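Local coordinates for phenol hydroxylase component phN (PDB 3U52), which probably forms the diiron-bearing hydroxylase subunit of a bacterial multicomponent phenol hydroxylase, where oxygen is activated to hydroxylate phenol, at residues A[339-344]-A[388-393]. Residues are numbered along the deposited sequence; the frame is centred on the assembly and turned at random.
With XE (xenon), chain T.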
ATOM      1  N   PHE A 339      -2.166  38.517  -5.807  1.00 18.00           N
ATOM      2  CA  PHE A 339      -1.570  37.787  -4.700  1.00 18.59           C
ATOM      3  C   PHE A 339      -0.122  38.189  -4.511  1.00 18.16           C
ATOM      4  O   PHE A 339       0.354  38.294  -3.368  1.00 18.66           O
ATOM      5  CB  PHE A 339      -1.735  36.277  -4.862  1.00 19.53           C
ATOM      6  CG  PHE A 339      -3.112  35.778  -4.428  1.00 22.04           C
ATOM      7  CD1 PHE A 339      -4.104  35.523  -5.353  1.00 24.46           C
ATOM      8  CD2 PHE A 339      -3.400  35.611  -3.091  1.00 24.53           C
ATOM      9  CE1 PHE A 339      -5.352  35.038  -4.958  1.00 28.25           C
ATOM     10  CE2 PHE A 339      -4.632  35.107  -2.676  1.00 26.58           C
ATOM     11  CZ  PHE A 339      -5.623  34.850  -3.615  1.00 27.31           C
ATOM     12  N   TYR A 340       0.573  38.455  -5.603  1.00 16.75           N
ATOM     13  CA  TYR A 340       1.976  38.946  -5.521  1.00 17.32           C
ATOM     14  C   TYR A 340       2.105  40.190  -4.581  1.00 17.67           C
ATOM     15  O   TYR A 340       2.951  40.216  -3.684  1.00 19.22           O
ATOM     16  CB  TYR A 340       2.491  39.265  -6.947  1.00 17.57           C
ATOM     17  CG  TYR A 340       3.910  39.720  -7.030  1.00 17.04           C
ATOM     18  CD1 TYR A 340       4.239  41.066  -6.854  1.00 18.78           C
ATOM     19  CD2 TYR A 340       4.920  38.820  -7.256  1.00 17.15           C
ATOM     20  CE1 TYR A 340       5.566  41.507  -6.910  1.00 21.04           C
ATOM     21  CE2 TYR A 340       6.262  39.257  -7.347  1.00 19.78           C
ATOM     22  CZ  TYR A 340       6.564  40.590  -7.150  1.00 19.72           C
ATOM     23  OH  TYR A 340       7.872  40.971  -7.227  1.00 20.20           O
ATOM     24  N   GLN A 341       1.262  41.213  -4.785  1.00 18.19           N
ATOM     25  CA  GLN A 341       1.379  42.477  -4.027  1.00 18.50           C
ATOM     26  C   GLN A 341       0.826  42.389  -2.629  1.00 17.55           C
ATOM     27  O   GLN A 341       1.130  43.221  -1.775  1.00 18.46           O
ATOM     28  CB  GLN A 341       0.703  43.613  -4.800  1.00 18.41           C
ATOM     29  CG  GLN A 341      -0.826  43.534  -4.837  1.00 18.63           C
ATOM     30  CD  GLN A 341      -1.401  44.440  -5.886  1.00 22.15           C
ATOM     31  OE1 GLN A 341      -1.315  44.161  -7.085  1.00 25.54           O
ATOM     32  NE2 GLN A 341      -1.945  45.556  -5.457  1.00 18.59           N
ATOM     33  N   TYR A 342       0.016  41.388  -2.367  1.00 17.46           N
ATOM     34  CA  TYR A 342      -0.579  41.210  -1.056  1.00 18.17           C
ATOM     35  C   TYR A 342      -0.031  39.986  -0.278  1.00 20.35           C
ATOM     36  O   TYR A 342      -0.530  39.643   0.817  1.00 20.99           O
ATOM     37  CB  TYR A 342      -2.085  41.133  -1.216  1.00 18.83           C
ATOM     38  CG  TYR A 342      -2.771  42.483  -1.460  1.00 18.28           C
ATOM     39  CD1 TYR A 342      -3.804  42.579  -2.377  1.00 19.97           C
ATOM     40  CD2 TYR A 342      -2.436  43.613  -0.710  1.00 18.80           C
ATOM     41  CE1 TYR A 342      -4.468  43.765  -2.598  1.00 18.78           C
ATOM     42  CE2 TYR A 342      -3.099  44.857  -0.932  1.00 17.76           C
ATOM     43  CZ  TYR A 342      -4.122  44.896  -1.859  1.00 19.96           C
ATOM     44  OH  TYR A 342      -4.859  46.012  -2.085  1.00 20.79           O
ATOM     45  N   CYS A 343       1.017  39.335  -0.788  1.00 21.06           N
ATOM     46  CA  CYS A 343       1.493  38.122  -0.077  1.00 22.08           C
ATOM     47  C   CYS A 343       2.253  38.349   1.211  1.00 21.53           C
ATOM     48  O   CYS A 343       2.664  37.371   1.841  1.00 22.17           O
ATOM     49  CB  CYS A 343       2.288  37.127  -0.956  1.00 22.15           C
ATOM     50  SG  CYS A 343       3.902  37.706  -1.392  1.00 24.21           S
ATOM     51  N   GLN A 344       2.433  39.593   1.625  1.00 23.36           N
ATOM     52  CA  GLN A 344       2.844  39.873   3.023  1.00 22.81           C
ATOM     53  C   GLN A 344       1.736  39.391   4.001  1.00 23.27           C
ATOM     54  O   GLN A 344       1.963  39.237   5.213  1.00 22.38           O
ATOM     55  CB  GLN A 344       3.240  41.366   3.253  1.00 24.17           C
ATOM     56  CG  GLN A 344       2.092  42.397   3.436  1.00 23.92           C
ATOM     57  CD  GLN A 344       1.598  42.942   2.113  1.00 25.29           C
ATOM     58  OE1 GLN A 344       1.169  44.093   2.013  1.00 27.90           O
ATOM     59  NE2 GLN A 344       1.696  42.149   1.093  1.00 23.17           N
ATOM     60  N   ARG A 388      13.516  47.070  -4.115  1.00 26.51           N
ATOM     61  CA  ARG A 388      12.184  47.660  -3.909  1.00 25.60           C
ATOM     62  C   ARG A 388      11.063  46.688  -4.327  1.00 24.82           C
ATOM     63  O   ARG A 388      10.118  47.077  -5.042  1.00 23.72           O
ATOM     64  CB  ARG A 388      12.054  48.964  -4.717  1.00 25.50           C
ATOM     65  CG  ARG A 388      12.995  50.138  -4.280  1.00 28.85           C
ATOM     66  CD  ARG A 388      12.581  51.468  -4.929  1.00 28.23           C
ATOM     67  NE  ARG A 388      12.737  51.361  -6.378  1.00 32.32           N
ATOM     68  CZ  ARG A 388      13.880  51.584  -7.020  1.00 34.87           C
ATOM     69  NH1 ARG A 388      13.936  51.439  -8.340  1.00 30.68           N
ATOM     70  NH2 ARG A 388      14.967  51.953  -6.340  1.00 34.13           N
ATOM     71  N   ARG A 389      11.169  45.430  -3.876  1.00 23.75           N
ATOM     72  CA  ARG A 389      10.190  44.370  -4.224  1.00 22.96           C
ATOM     73  C   ARG A 389       8.817  44.904  -3.787  1.00 22.21           C
ATOM     74  O   ARG A 389       8.605  45.219  -2.605  1.00 20.74           O
ATOM     75  CB  ARG A 389      10.534  43.045  -3.509  1.00 22.74           C
ATOM     76  CG  ARG A 389       9.874  41.749  -4.088  1.00 22.91           C
ATOM     77  CD  ARG A 389       8.396  41.708  -3.778  1.00 21.94           C
ATOM     78  NE  ARG A 389       7.817  40.359  -3.858  1.00 22.64           N
ATOM     79  CZ  ARG A 389       6.514  40.089  -3.760  1.00 19.12           C
ATOM     80  NH1 ARG A 389       6.092  38.830  -3.806  1.00 22.39           N
ATOM     81  NH2 ARG A 389       5.638  41.080  -3.651  1.00 19.33           N
ATOM     82  N   PHE A 390       7.917  45.068  -4.752  1.00 21.69           N
ATOM     83  CA  PHE A 390       6.622  45.716  -4.503  1.00 21.74           C
ATOM     84  C   PHE A 390       5.689  44.887  -3.582  1.00 21.75           C
ATOM     85  O   PHE A 390       5.360  43.731  -3.901  1.00 21.23           O
ATOM     86  CB  PHE A 390       5.925  46.030  -5.860  1.00 21.41           C
ATOM     87  CG  PHE A 390       4.499  46.594  -5.727  1.00 20.87           C
ATOM     88  CD1 PHE A 390       4.256  47.811  -5.082  1.00 21.39           C
ATOM     89  CD2 PHE A 390       3.410  45.928  -6.318  1.00 20.83           C
ATOM     90  CE1 PHE A 390       2.954  48.293  -4.968  1.00 19.16           C
ATOM     91  CE2 PHE A 390       2.093  46.455  -6.236  1.00 16.85           C
ATOM     92  CZ  PHE A 390       1.881  47.613  -5.551  1.00 19.19           C
ATOM     93  N   TYR A 391       5.307  45.489  -2.449  1.00 21.52           N
ATOM     94  CA  TYR A 391       4.160  45.076  -1.660  1.00 21.73           C
ATOM     95  C   TYR A 391       3.178  46.220  -1.503  1.00 23.15           C
ATOM     96  O   TYR A 391       3.577  47.379  -1.285  1.00 23.64           O
ATOM     97  CB  TYR A 391       4.551  44.604  -0.275  1.00 23.04           C
ATOM     98  CG  TYR A 391       5.429  43.373  -0.259  1.00 22.29           C
ATOM     99  CD1 TYR A 391       6.819  43.502  -0.255  1.00 22.98           C
ATOM    100  CD2 TYR A 391       4.873  42.077  -0.232  1.00 20.51           C
ATOM    101  CE1 TYR A 391       7.663  42.381  -0.205  1.00 23.71           C
ATOM    102  CE2 TYR A 391       5.711  40.952  -0.199  1.00 23.76           C
ATOM    103  CZ  TYR A 391       7.086  41.118  -0.168  1.00 23.24           C
ATOM    104  OH  TYR A 391       7.918  40.030  -0.161  1.00 26.41           O
ATOM    105  N   ASN A 392       1.895  45.909  -1.667  1.00 21.66           N
ATOM    106  CA  ASN A 392       0.863  46.938  -1.560  1.00 22.07           C
ATOM    107  C   ASN A 392       0.339  46.965  -0.128  1.00 22.25           C
ATOM    108  O   ASN A 392      -0.323  46.035   0.311  1.00 22.55           O
ATOM    109  CB  ASN A 392      -0.258  46.672  -2.571  1.00 20.74           C
ATOM    110  CG  ASN A 392      -1.331  47.744  -2.570  1.00 20.57           C
ATOM    111  OD1 ASN A 392      -1.350  48.624  -1.695  1.00 21.83           O
ATOM    112  ND2 ASN A 392      -2.277  47.636  -3.499  1.00 21.46           N
ATOM    113  N   ASN A 393       0.650  48.047   0.588  1.00 23.40           N
ATOM    114  CA  ASN A 393       0.264  48.204   1.995  1.00 24.46           C
ATOM    115  C   ASN A 393      -1.095  48.853   2.260  1.00 24.45           C
ATOM    116  O   ASN A 393      -1.457  49.111   3.413  1.00 25.36           O
ATOM    117  CB  ASN A 393       1.401  48.833   2.813  1.00 24.71           C
ATOM    118  CG  ASN A 393       2.564  47.867   3.039  1.00 27.44           C
ATOM    119  OD1 ASN A 393       3.692  48.163   2.679  1.00 35.21           O
ATOM    120  ND2 ASN A 393       2.290  46.714   3.650  1.00 29.60           N
TER
HETATM  121 XE    XE T 525      -2.446  45.302   3.123  1.00 40.56          XE
HETATM  122  O   HOH W   1       8.461  43.570  -7.261  1.00 16.87           O
HETATM  123  O   HOH W   2      -5.177  47.836  -4.360  1.00 29.24           O
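Arg389 and Tyr340 form a cation-pi stack that pins the extended loop 388-393 to helix 331-342. The contact centre lies about 25 Å from the centre of the chain of this diiron hydroxylase component. The guanidinium lies flat on the Tyr340 ring, planes 6° apart, with Arg389 CZ 3.6 Å from the ring centroid. Tyr391 CE2 covers the other guanidinium face toward its rim, so the group is sandwiched between two tyrosines. Cys343 SG meets the Tyr391 ring at its edge, 3.9 Å from CE2.

Hydrogen bonds fix the guanidinium in its own plane. Arg389 NH2 donates to Tyr340 O at 2.8 Å and also to Phe390 O. Arg389 NE makes a salt bridge to Asp485. The Arg389 side chain bends at CB-CG (chi2 -72°), which folds it back over the Tyr340 ring. A leucine here would probably leave Tyr340 O without its donor and Asp485 without this positive charge.

The backbones join where Asn392 N donates to Gln341 O at 2.8 Å. Gln344 NE2 grips the same oxygen from above the carbonyl plane. Water bridges Tyr340 OH to Phe390 N.

Gln344, Asn392 and Asn393 line a xenon pocket. Asn392 O faces the edge of the Tyr342 ring, 3.3 Å from CE2, and comes within 3.6 Å of the xenon atom.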